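Long-range contact in hydrogenase expression/formation protein (HypB) (Archaeoglobus fulgidus, PDB 2WSM), which probably binds and hydrolyses GTP, and binds nickel and zinc, in the maturation of hydrogenase: residues A[45-57]-A[195-209]. Numbering follows the deposited sequence.
Sequences LLIERTIERIGNE and LKTGKGFEEWIDFLR
The indole N-H of W204 donates to T50 OG1, with 2.9 Å between NE1 and OG1, and this buried bond joins two helices lying on one side of the parallel sheet of a P-loop GTPase. Helix 43-54, whose first turn carries the end of what appears to be the Walker A motif, crosses the C-terminal helix 201-212 steeply, a worked example of how steeply crossed helices combine one internal hydrogen bond with apolar packing. The bond is nearly straight (163°), and OG1 lies close to the indole plane. With OG1 beside its own backbone N (chi1 -62°), the T50 hydroxyl donates in turn to L46 O, 2.6 Å from OG1. That carbonyl also accepts T50 N from the opposite face, so the hydroxyl accepts from the indole while donating to the helix backbone.

Nearer the surface, R53 NH2 forms a salt bridge with E202 OE1 at 2.7 Å, meeting the carboxylate from above its plane. F201 CE2 sits over the face of the R53 guanidinium, whose plane is 84° from that of the ring. R49 takes the other approach: it lies over a face of the same ring in a cation-pi contact, CZ 4.8 Å from the centroid. A water bridges R49 NH2 to L195 O.

Packing fills the interior. L46 lays its methyls over one face of W204 while L208 CD1 takes the opposite face, and strand 132-138 also touches L46 and W204. I54 CG2 rests on I205 CG2, and T50 CG2 meets L208 CD1 tip to tip. In the loop ahead of helix 201-212, L195 slides past L45, bringing CD1 of L195 to 3.6 Å from CG of L45.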
ATOM      1  N   LEU A  45       3.924   8.663  19.823  1.00 22.11           N
ATOM      2  CA  LEU A  45       4.606   8.639  21.112  1.00 24.36           C
ATOM      3  C   LEU A  45       6.116   8.603  20.928  1.00 24.57           C
ATOM      4  O   LEU A  45       6.850   9.301  21.631  1.00 22.42           O
ATOM      5  CB  LEU A  45       4.147   7.455  21.964  1.00 28.90           C
ATOM      6  CG  LEU A  45       4.804   7.322  23.343  1.00 31.81           C
ATOM      7  CD1 LEU A  45       4.606   8.586  24.157  1.00 30.67           C
ATOM      8  CD2 LEU A  45       4.259   6.120  24.101  1.00 30.54           C
ATOM      9  N   LEU A  46       6.582   7.789  19.984  1.00 20.59           N
ATOM     10  CA  LEU A  46       8.013   7.740  19.697  1.00 22.34           C
ATOM     11  C   LEU A  46       8.538   9.118  19.304  1.00 22.73           C
ATOM     12  O   LEU A  46       9.635   9.511  19.704  1.00 22.00           O
ATOM     13  CB  LEU A  46       8.327   6.727  18.597  1.00 24.31           C
ATOM     14  CG  LEU A  46       9.812   6.624  18.230  1.00 25.17           C
ATOM     15  CD1 LEU A  46      10.636   6.129  19.416  1.00 25.98           C
ATOM     16  CD2 LEU A  46      10.012   5.721  17.027  1.00 26.36           C
ATOM     17  N   ILE A  47       7.747   9.856  18.528  1.00 20.72           N
ATOM     18  CA  ILE A  47       8.147  11.188  18.090  1.00 22.01           C
ATOM     19  C   ILE A  47       8.207  12.170  19.266  1.00 25.72           C
ATOM     20  O   ILE A  47       9.162  12.935  19.401  1.00 25.03           O
ATOM     21  CB  ILE A  47       7.216  11.721  16.985  1.00 21.22           C
ATOM     22  CG1 ILE A  47       7.475  10.978  15.672  1.00 18.05           C
ATOM     23  CG2 ILE A  47       7.413  13.229  16.788  1.00 23.06           C
ATOM     24  CD1 ILE A  47       6.466  11.315  14.559  1.00 16.89           C
ATOM     25  N   GLU A  48       7.197  12.135  20.124  1.00 23.30           N
ATOM     26  CA  GLU A  48       7.197  12.978  21.314  1.00 25.42           C
ATOM     27  C   GLU A  48       8.389  12.645  22.200  1.00 28.48           C
ATOM     28  O   GLU A  48       9.186  13.522  22.533  1.00 29.04           O
ATOM     29  CB  GLU A  48       5.893  12.806  22.093  1.00 30.65           C
ATOM     30  CG  GLU A  48       4.651  13.147  21.278  1.00 33.31           C
ATOM     31  CD  GLU A  48       3.381  12.534  21.840  1.00 39.91           C
ATOM     32  OE1 GLU A  48       3.480  11.508  22.547  1.00 38.70           O
ATOM     33  OE2 GLU A  48       2.284  13.070  21.560  1.00 38.12           O
ATOM     34  N   ARG A  49       8.508  11.374  22.581  1.00 28.87           N
ATOM     35  CA  ARG A  49       9.610  10.931  23.430  1.00 28.81           C
ATOM     36  C   ARG A  49      10.956  11.373  22.858  1.00 25.09           C
ATOM     37  O   ARG A  49      11.849  11.769  23.594  1.00 33.02           O
ATOM     38  CB  ARG A  49       9.574   9.412  23.630  1.00 28.62           C
ATOM     39  CG  ARG A  49       8.352   8.901  24.400  1.00 33.74           C
ATOM     40  CD  ARG A  49       8.406   9.296  25.881  1.00 39.24           C
ATOM     41  NE  ARG A  49       9.751   9.127  26.417  1.00 40.60           N
ATOM     42  CZ  ARG A  49      10.200   8.013  26.982  1.00 44.51           C
ATOM     43  NH1 ARG A  49       9.398   6.968  27.111  1.00 44.09           N
ATOM     44  NH2 ARG A  49      11.449   7.950  27.428  1.00 45.27           N
ATOM     45  N   THR A  50      11.093  11.318  21.541  1.00 25.85           N
ATOM     46  CA  THR A  50      12.315  11.771  20.888  1.00 28.95           C
ATOM     47  C   THR A  50      12.540  13.260  21.126  1.00 28.32           C
ATOM     48  O   THR A  50      13.636  13.696  21.471  1.00 29.38           O
ATOM     49  CB  THR A  50      12.242  11.558  19.375  1.00 22.72           C
ATOM     50  OG1 THR A  50      12.115  10.162  19.092  1.00 22.09           O
ATOM     51  CG2 THR A  50      13.482  12.119  18.692  1.00 23.85           C
ATOM     52  N   ILE A  51      11.487  14.035  20.904  1.00 29.98           N
ATOM     53  CA  ILE A  51      11.537  15.472  21.090  1.00 30.39           C
ATOM     54  C   ILE A  51      11.938  15.794  22.528  1.00 34.38           C
ATOM     55  O   ILE A  51      12.741  16.695  22.773  1.00 29.33           O
ATOM     56  CB  ILE A  51      10.179  16.102  20.728  1.00 31.91           C
ATOM     57  CG1 ILE A  51       9.951  15.982  19.217  1.00 25.56           C
ATOM     58  CG2 ILE A  51      10.112  17.558  21.173  1.00 32.68           C
ATOM     59  CD1 ILE A  51       8.522  16.185  18.803  1.00 30.89           C
ATOM     60  N   GLU A  52      11.405  15.020  23.467  1.00 32.45           N
ATOM     61  CA  GLU A  52      11.671  15.235  24.882  1.00 35.25           C
ATOM     62  C   GLU A  52      13.120  14.948  25.251  1.00 37.35           C
ATOM     63  O   GLU A  52      13.702  15.639  26.083  1.00 38.37           O
ATOM     64  CB  GLU A  52      10.726  14.394  25.734  1.00 34.19           C
ATOM     65  CG  GLU A  52       9.338  14.995  25.851  1.00 39.20           C
ATOM     66  CD  GLU A  52       8.255  13.961  26.097  1.00 45.09           C
ATOM     67  OE1 GLU A  52       8.537  12.935  26.755  1.00 45.32           O
ATOM     68  OE2 GLU A  52       7.117  14.188  25.630  1.00 48.81           O
ATOM     69  N   ARG A  53      13.704  13.939  24.616  1.00 35.07           N
ATOM     70  CA  ARG A  53      15.044  13.497  24.975  1.00 36.97           C
ATOM     71  C   ARG A  53      16.158  14.353  24.366  1.00 33.32           C
ATOM     72  O   ARG A  53      17.121  14.692  25.047  1.00 46.77           O
ATOM     73  CB  ARG A  53      15.237  12.016  24.622  1.00 33.88           C
ATOM     74  CG  ARG A  53      16.692  11.566  24.573  1.00 36.02           C
ATOM     75  CD  ARG A  53      17.336  11.527  25.956  1.00 40.58           C
ATOM     76  NE  ARG A  53      16.637  10.612  26.855  1.00 41.25           N
ATOM     77  CZ  ARG A  53      16.968   9.337  27.041  1.00 42.49           C
ATOM     78  NH1 ARG A  53      16.268   8.585  27.884  1.00 40.90           N
ATOM     79  NH2 ARG A  53      17.996   8.809  26.389  1.00 44.97           N
ATOM     80  N   ILE A  54      16.031  14.710  23.095  1.00 33.56           N
ATOM     81  CA  ILE A  54      17.101  15.438  22.412  1.00 37.96           C
ATOM     82  C   ILE A  54      16.668  16.775  21.808  1.00 34.38           C
ATOM     83  O   ILE A  54      17.429  17.392  21.065  1.00 33.96           O
ATOM     84  CB  ILE A  54      17.752  14.589  21.289  1.00 39.19           C
ATOM     85  CG1 ILE A  54      16.689  14.109  20.296  1.00 28.88           C
ATOM     86  CG2 ILE A  54      18.545  13.418  21.877  1.00 35.44           C
ATOM     87  CD1 ILE A  54      17.260  13.525  19.023  1.00 29.76           C
ATOM     88  N   GLY A  55      15.457  17.222  22.127  1.00 37.72           N
ATOM     89  CA  GLY A  55      14.932  18.464  21.575  1.00 37.63           C
ATOM     90  C   GLY A  55      15.740  19.703  21.936  1.00 44.02           C
ATOM     91  O   GLY A  55      15.728  20.697  21.211  1.00 42.23           O
ATOM     92  N   ASN A  56      16.446  19.645  23.061  1.00 43.28           N
ATOM     93  CA  ASN A  56      17.284  20.757  23.501  1.00 49.93           C
ATOM     94  C   ASN A  56      18.630  20.827  22.774  1.00 49.41           C
ATOM     95  O   ASN A  56      19.195  21.908  22.604  1.00 51.44           O
ATOM     96  CB  ASN A  56      17.506  20.698  25.016  1.00 52.76           C
ATOM     97  CG  ASN A  56      16.238  20.983  25.807  1.00 59.76           C
ATOM     98  OD1 ASN A  56      15.391  21.780  25.392  1.00 59.25           O
ATOM     99  ND2 ASN A  56      16.103  20.332  26.960  1.00 61.16           N
ATOM    100  N   GLU A  57      19.137  19.674  22.349  1.00 47.96           N
ATOM    101  CA  GLU A  57      20.406  19.619  21.627  1.00 49.52           C
ATOM    102  C   GLU A  57      20.180  19.706  20.117  1.00 44.07           C
ATOM    103  O   GLU A  57      21.073  20.097  19.366  1.00 45.04           O
ATOM    104  CB  GLU A  57      21.156  18.320  21.947  1.00 46.55           C
ATOM    105  CG  GLU A  57      20.838  17.710  23.306  1.00 51.49           C
ATOM    106  CD  GLU A  57      21.087  16.204  23.342  1.00 58.28           C
ATOM    107  OE1 GLU A  57      20.698  15.553  24.340  1.00 55.65           O
ATOM    108  OE2 GLU A  57      21.667  15.669  22.369  1.00 57.68           O
ATOM    109  N   LEU A 195       8.721   1.665  25.152  1.00 34.94           N
ATOM    110  CA  LEU A 195       8.966   2.987  25.717  1.00 40.79           C
ATOM    111  C   LEU A 195       8.715   3.025  27.230  1.00 42.70           C
ATOM    112  O   LEU A 195       9.448   3.686  27.970  1.00 44.85           O
ATOM    113  CB  LEU A 195       8.158   4.061  24.971  1.00 32.82           C
ATOM    114  CG  LEU A 195       8.684   4.356  23.557  1.00 36.98           C
ATOM    115  CD1 LEU A 195       7.866   5.430  22.834  1.00 30.99           C
ATOM    116  CD2 LEU A 195      10.153   4.762  23.615  1.00 36.52           C
ATOM    117  N   LYS A 196       7.697   2.299  27.685  1.00 39.42           N
ATOM    118  CA  LYS A 196       7.391   2.217  29.110  1.00 45.17           C
ATOM    119  C   LYS A 196       8.622   1.820  29.921  1.00 46.78           C
ATOM    120  O   LYS A 196       8.985   2.491  30.889  1.00 46.49           O
ATOM    121  CB  LYS A 196       6.263   1.216  29.368  1.00 45.82           C
ATOM    122  CG  LYS A 196       4.924   1.595  28.755  1.00 50.56           C
ATOM    123  CD  LYS A 196       3.872   0.514  29.007  1.00 58.02           C
ATOM    124  CE  LYS A 196       4.268  -0.834  28.385  1.00 58.16           C
ATOM    125  NZ  LYS A 196       4.210  -0.839  26.889  1.00 46.02           N
ATOM    126  N   THR A 197       9.265   0.731  29.514  1.00 43.98           N
ATOM    127  CA  THR A 197      10.422   0.208  30.230  1.00 44.22           C
ATOM    128  C   THR A 197      11.731   0.808  29.718  1.00 47.57           C
ATOM    129  O   THR A 197      12.805   0.514  30.247  1.00 44.24           O
ATOM    130  CB  THR A 197      10.492  -1.329  30.128  1.00 45.94           C
ATOM    131  OG1 THR A 197      10.890  -1.710  28.804  1.00 43.40           O
ATOM    132  CG2 THR A 197       9.139  -1.946  30.441  1.00 45.82           C
ATOM    133  N   GLY A 198      11.637   1.643  28.685  1.00 46.31           N
ATOM    134  CA  GLY A 198      12.803   2.301  28.121  1.00 40.92           C
ATOM    135  C   GLY A 198      13.621   1.424  27.188  1.00 37.46           C
ATOM    136  O   GLY A 198      14.605   1.869  26.602  1.00 32.71           O
ATOM    137  N   LYS A 199      13.215   0.168  27.053  1.00 36.66           N
ATOM    138  CA  LYS A 199      13.940  -0.785  26.222  1.00 37.72           C
ATOM    139  C   LYS A 199      14.049  -0.296  24.768  1.00 33.64           C
ATOM    140  O   LYS A 199      13.048   0.062  24.149  1.00 32.56           O
ATOM    141  CB  LYS A 199      13.242  -2.146  26.285  1.00 37.34           C
ATOM    142  CG  LYS A 199      14.031  -3.298  25.696  1.00 41.20           C
ATOM    143  CD  LYS A 199      13.300  -4.622  25.925  1.00 44.10           C
ATOM    144  CE  LYS A 199      14.022  -5.781  25.251  1.00 45.37           C
ATOM    145  NZ  LYS A 199      13.222  -7.042  25.305  1.00 47.94           N
ATOM    146  N   GLY A 200      15.274  -0.263  24.248  1.00 25.24           N
ATOM    147  CA  GLY A 200      15.518   0.068  22.858  1.00 28.95           C
ATOM    148  C   GLY A 200      15.617   1.552  22.548  1.00 30.20           C
ATOM    149  O   GLY A 200      16.056   1.932  21.456  1.00 23.44           O
ATOM    150  N   PHE A 201      15.227   2.390  23.505  1.00 25.80           N
ATOM    151  CA  PHE A 201      15.127   3.825  23.263  1.00 30.63           C
ATOM    152  C   PHE A 201      16.475   4.469  22.968  1.00 29.78           C
ATOM    153  O   PHE A 201      16.616   5.232  22.008  1.00 26.49           O
ATOM    154  CB  PHE A 201      14.439   4.539  24.430  1.00 32.92           C
ATOM    155  CG  PHE A 201      14.113   5.983  24.149  1.00 31.00           C
ATOM    156  CD1 PHE A 201      13.151   6.321  23.203  1.00 30.20           C
ATOM    157  CD2 PHE A 201      14.773   7.000  24.818  1.00 35.11           C
ATOM    158  CE1 PHE A 201      12.851   7.649  22.936  1.00 33.19           C
ATOM    159  CE2 PHE A 201      14.475   8.336  24.559  1.00 35.84           C
ATOM    160  CZ  PHE A 201      13.511   8.661  23.616  1.00 29.00           C
ATOM    161  N   GLU A 202      17.461   4.161  23.800  1.00 31.72           N
ATOM    162  CA  GLU A 202      18.804   4.689  23.618  1.00 30.43           C
ATOM    163  C   GLU A 202      19.344   4.269  22.261  1.00 30.50           C
ATOM    164  O   GLU A 202      20.011   5.042  21.574  1.00 31.29           O
ATOM    165  CB  GLU A 202      19.721   4.180  24.725  1.00 35.28           C
ATOM    166  CG  GLU A 202      19.187   4.439  26.128  1.00 43.23           C
ATOM    167  CD  GLU A 202      19.367   5.878  26.583  1.00 47.79           C
ATOM    168  OE1 GLU A 202      19.675   6.752  25.735  1.00 40.12           O
ATOM    169  OE2 GLU A 202      19.200   6.127  27.800  1.00 53.69           O
ATOM    170  N   GLU A 203      19.059   3.028  21.886  1.00 27.75           N
ATOM    171  CA  GLU A 203      19.459   2.534  20.580  1.00 32.06           C
ATOM    172  C   GLU A 203      18.852   3.415  19.492  1.00 30.56           C
ATOM    173  O   GLU A 203      19.538   3.793  18.542  1.00 30.33           O
ATOM    174  CB  GLU A 203      19.029   1.080  20.407  1.00 27.62           C
ATOM    175  CG  GLU A 203      19.416   0.476  19.070  1.00 40.33           C
ATOM    176  CD  GLU A 203      19.429  -1.055  19.085  1.00 46.17           C
ATOM    177  OE1 GLU A 203      18.715  -1.665  19.914  1.00 44.69           O
ATOM    178  OE2 GLU A 203      20.158  -1.647  18.262  1.00 47.35           O
ATOM    179  N   TRP A 204      17.566   3.741  19.644  1.00 26.69           N
ATOM    180  CA  TRP A 204      16.860   4.596  18.692  1.00 23.16           C
ATOM    181  C   TRP A 204      17.518   5.963  18.609  1.00 23.52           C
ATOM    182  O   TRP A 204      17.779   6.483  17.523  1.00 26.11           O
ATOM    183  CB  TRP A 204      15.392   4.739  19.106  1.00 24.33           C
ATOM    184  CG  TRP A 204      14.665   5.915  18.501  1.00 21.41           C
ATOM    185  CD1 TRP A 204      14.282   7.052  19.141  1.00 24.79           C
ATOM    186  CD2 TRP A 204      14.235   6.061  17.136  1.00 24.72           C
ATOM    187  NE1 TRP A 204      13.638   7.899  18.265  1.00 23.24           N
ATOM    188  CE2 TRP A 204      13.597   7.314  17.028  1.00 21.36           C
ATOM    189  CE3 TRP A 204      14.333   5.258  15.996  1.00 20.91           C
ATOM    190  CZ2 TRP A 204      13.051   7.781  15.828  1.00 23.51           C
ATOM    191  CZ3 TRP A 204      13.786   5.722  14.800  1.00 21.09           C
ATOM    192  CH2 TRP A 204      13.157   6.970  14.727  1.00 21.09           C
ATOM    193  N   ILE A 205      17.800   6.536  19.771  1.00 25.26           N
ATOM    194  CA  ILE A 205      18.399   7.861  19.838  1.00 30.07           C
ATOM    195  C   ILE A 205      19.778   7.835  19.193  1.00 32.64           C
ATOM    196  O   ILE A 205      20.120   8.716  18.400  1.00 33.15           O
ATOM    197  CB  ILE A 205      18.499   8.352  21.291  1.00 31.58           C
ATOM    198  CG1 ILE A 205      17.102   8.598  21.863  1.00 29.35           C
ATOM    199  CG2 ILE A 205      19.348   9.606  21.372  1.00 36.87           C
ATOM    200  CD1 ILE A 205      16.440   9.859  21.352  1.00 29.40           C
ATOM    201  N   ASP A 206      20.558   6.810  19.526  1.00 26.88           N
ATOM    202  CA  ASP A 206      21.876   6.616  18.928  1.00 31.49           C
ATOM    203  C   ASP A 206      21.815   6.550  17.405  1.00 31.67           C
ATOM    204  O   ASP A 206      22.680   7.085  16.720  1.00 35.44           O
ATOM    205  CB  ASP A 206      22.537   5.348  19.478  1.00 36.56           C
ATOM    206  CG  ASP A 206      22.989   5.502  20.925  1.00 39.43           C
ATOM    207  OD1 ASP A 206      23.325   6.635  21.334  1.00 39.98           O
ATOM    208  OD2 ASP A 206      23.010   4.486  21.653  1.00 43.42           O
ATOM    209  N   PHE A 207      20.795   5.888  16.872  1.00 29.18           N
ATOM    210  CA  PHE A 207      20.611   5.842  15.424  1.00 30.47           C
ATOM    211  C   PHE A 207      20.380   7.244  14.859  1.00 30.50           C
ATOM    212  O   PHE A 207      20.917   7.593  13.809  1.00 30.72           O
ATOM    213  CB  PHE A 207      19.443   4.927  15.066  1.00 31.39           C
ATOM    214  CG  PHE A 207      18.826   5.219  13.726  1.00 34.89           C
ATOM    215  CD1 PHE A 207      19.437   4.798  12.560  1.00 32.82           C
ATOM    216  CD2 PHE A 207      17.619   5.894  13.637  1.00 28.16           C
ATOM    217  CE1 PHE A 207      18.864   5.053  11.330  1.00 33.69           C
ATOM    218  CE2 PHE A 207      17.044   6.152  12.414  1.00 28.06           C
ATOM    219  CZ  PHE A 207      17.667   5.734  11.257  1.00 31.33           C
ATOM    220  N   LEU A 208      19.581   8.042  15.558  1.00 27.94           N
ATOM    221  CA  LEU A 208      19.325   9.416  15.132  1.00 31.86           C
ATOM    222  C   LEU A 208      20.595  10.272  15.168  1.00 29.82           C
ATOM    223  O   LEU A 208      20.860  11.029  14.245  1.00 31.47           O
ATOM    224  CB  LEU A 208      18.234  10.059  15.991  1.00 26.47           C
ATOM    225  CG  LEU A 208      16.798   9.575  15.806  1.00 24.77           C
ATOM    226  CD1 LEU A 208      15.874  10.323  16.764  1.00 21.30           C
ATOM    227  CD2 LEU A 208      16.346   9.746  14.356  1.00 21.77           C
ATOM    228  N   ARG A 209      21.370  10.155  16.242  1.00 29.99           N
ATOM    229  CA  ARG A 209      22.631  10.883  16.343  1.00 38.13           C
ATOM    230  C   ARG A 209      23.546  10.498  15.190  1.00 36.93           C
ATOM    231  O   ARG A 209      24.190  11.352  14.581  1.00 42.36           O
ATOM    232  CB  ARG A 209      23.324  10.617  17.686  1.00 38.41           C
ATOM    233  CG  ARG A 209      22.624  11.245  18.889  1.00 40.50           C
ATOM    234  CD  ARG A 209      23.408  11.017  20.184  1.00 44.13           C
ATOM    235  NE  ARG A 209      22.799  11.697  21.326  1.00 49.37           N
ATOM    236  CZ  ARG A 209      22.338  11.083  22.412  1.00 51.99           C
ATOM    237  NH1 ARG A 209      21.800  11.791  23.398  1.00 49.79           N
ATOM    238  NH2 ARG A 209      22.422   9.762  22.519  1.00 51.45           N
TER
HETATM  239  O   HOH W   1      11.578   5.172  27.587  1.00 48.95           O